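Local coordinates for protein putative D-tyrosyl-tRNA(Tyr) deacylase 2 (Leishmania major, PDB 1TC5) that probably hydrolyses D-tyrosyl-tRNA(Tyr) into D-tyrosine and free tRNA, as a homodimeric and highly divergent member of the DTD family, at residues 43-47 against 114-118. Sequence-based numbering, arbitrary orientation.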
loop_
_atom_site.group_PDB
_atom_site.type_symbol
_atom_site.label_atom_id
_atom_site.label_comp_id
_atom_site.label_asym_id
_atom_site.label_seq_id
_atom_site.Cartn_x
_atom_site.Cartn_y
_atom_site.Cartn_z
ATOM N N ALA A 43 9.533 -3.331 6.331
ATOM C CA ALA A 43 9.679 -4.572 7.077
ATOM C C ALA A 43 11.113 -5.015 6.957
ATOM O O ALA A 43 11.743 -4.818 5.917
ATOM C CB ALA A 43 8.804 -5.633 6.497
ATOM N N PHE A 44 11.600 -5.628 8.028
ATOM C CA PHE A 44 12.938 -6.129 8.129
ATOM C C PHE A 44 12.845 -7.637 8.255
ATOM O O PHE A 44 12.297 -8.153 9.221
ATOM C CB PHE A 44 13.687 -5.498 9.332
ATOM C CG PHE A 44 13.766 -4.001 9.262
ATOM C CD1 PHE A 44 14.697 -3.382 8.454
ATOM C CD2 PHE A 44 12.912 -3.213 10.000
ATOM C CE1 PHE A 44 14.763 -2.008 8.364
ATOM C CE2 PHE A 44 12.969 -1.830 9.902
ATOM C CZ PHE A 44 13.889 -1.233 9.081
ATOM N N LEU A 45 13.435 -8.322 7.271
ATOM C CA LEU A 45 13.258 -9.747 7.050
ATOM C C LEU A 45 14.579 -10.484 7.169
ATOM O O LEU A 45 15.640 -9.883 6.990
ATOM C CB LEU A 45 12.674 -9.982 5.661
ATOM C CG LEU A 45 11.437 -9.106 5.384
ATOM C CD1 LEU A 45 10.823 -9.484 4.030
ATOM C CD2 LEU A 45 10.402 -9.187 6.520
ATOM N N SER A 46 14.502 -11.784 7.456
ATOM C CA SER A 46 15.673 -12.569 7.772
ATOM C C SER A 46 15.492 -14.079 7.538
ATOM O O SER A 46 14.407 -14.634 7.750
ATOM C CB SER A 46 16.037 -12.328 9.237
ATOM O OG SER A 46 17.352 -12.743 9.506
ATOM N N ASP A 47 16.573 -14.729 7.097
ATOM C CA ASP A 47 16.705 -16.190 7.207
ATOM C C ASP A 47 17.177 -16.512 8.625
ATOM O O ASP A 47 17.687 -15.636 9.338
ATOM C CB ASP A 47 17.746 -16.777 6.230
ATOM C CG ASP A 47 17.672 -16.178 4.841
ATOM O OD1 ASP A 47 16.813 -16.628 4.047
ATOM O OD2 ASP A 47 18.451 -15.268 4.457
ATOM N N HIS A 114 7.502 -16.283 9.774
ATOM C CA HIS A 114 8.820 -16.809 10.145
ATOM C C HIS A 114 9.999 -15.978 9.587
ATOM O O HIS A 114 11.089 -15.999 10.155
ATOM C CB HIS A 114 8.923 -18.283 9.728
ATOM C CG HIS A 114 7.837 -19.168 10.316
ATOM N ND1 HIS A 114 7.424 -19.081 11.634
ATOM C CD2 HIS A 114 7.100 -20.170 9.766
ATOM C CE1 HIS A 114 6.481 -19.982 11.864
ATOM N NE2 HIS A 114 6.268 -20.660 10.748
ATOM N N GLN A 115 9.781 -15.239 8.499
ATOM C CA GLN A 115 10.812 -14.382 7.883
ATOM C C GLN A 115 11.001 -13.046 8.638
ATOM O O GLN A 115 11.927 -12.295 8.322
ATOM C CB GLN A 115 10.446 -13.996 6.426
ATOM C CG GLN A 115 10.736 -14.974 5.293
ATOM C CD GLN A 115 10.455 -14.343 3.883
ATOM O OE1 GLN A 115 11.268 -14.522 2.970
ATOM N NE2 GLN A 115 9.318 -13.594 3.722
ATOM N N LEU A 116 10.104 -12.705 9.568
ATOM C CA LEU A 116 10.177 -11.420 10.262
ATOM C C LEU A 116 11.274 -11.463 11.330
ATOM O O LEU A 116 11.374 -12.423 12.109
ATOM C CB LEU A 116 8.832 -11.035 10.899
ATOM C CG LEU A 116 7.757 -10.420 9.997
ATOM C CD1 LEU A 116 7.488 -11.316 8.789
ATOM C CD2 LEU A 116 6.454 -10.154 10.773
ATOM N N VAL A 117 12.113 -10.437 11.364
ATOM C CA VAL A 117 13.106 -10.294 12.441
ATOM C C VAL A 117 12.371 -10.192 13.760
ATOM O O VAL A 117 11.209 -9.779 13.800
ATOM C CB VAL A 117 14.032 -9.000 12.295
ATOM C CG1 VAL A 117 14.933 -9.080 11.091
ATOM C CG2 VAL A 117 13.220 -7.712 12.291
ATOM N N ALA A 118 13.047 -10.580 14.833
ATOM C CA ALA A 118 12.541 -10.440 16.194
ATOM C C ALA A 118 12.155 -8.985 16.496
ATOM O O ALA A 118 12.614 -8.047 15.826
ATOM C CB ALA A 118 13.589 -10.926 17.165
#
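A single beta bridge between Leu45 and Leu116 ties the end of strand 37-45, in the five-stranded mixed sheet, to the loop that runs from strand 110-112 into helix 119-136, a small example of backbone pairing that does not grow into a sheet. Two hydrogen bonds flank Leu45. Val117 N gives an almost straight bond to Phe44 O (3.1 Å, 170° at the hydrogen), while Ser46 N reaches Gln115 O at 2.8 Å along a more bent path. Gln115 O also takes a weaker CA-H...O contact from Leu45 CA at 3.1 Å. The touching parts run 123° apart, well short of antiparallel alignment.

Val117, Phe44 and Leu45 supply the side-chain packing, with Leu45 CD2 only loosely against Leu116 CD1 at 4.3 Å. The amide of Gln115 turns to Gly103, where NE2 bonds the backbone O. The Phe44 side chain leads away to Leu125 and Tyr126 of helix 119-136, leaving its CB for the loop. In Val117, just ahead of the N-cap residue Ala118, CG1 lies anti to the carbonyl carbon (chi1 -66°), which turns both methyls to the other segment: CG1 rests on Ser46 CB at 3.9 Å, and CG2 packs 3.7 Å from Phe44 CB and 3.2 Å from Phe44 O.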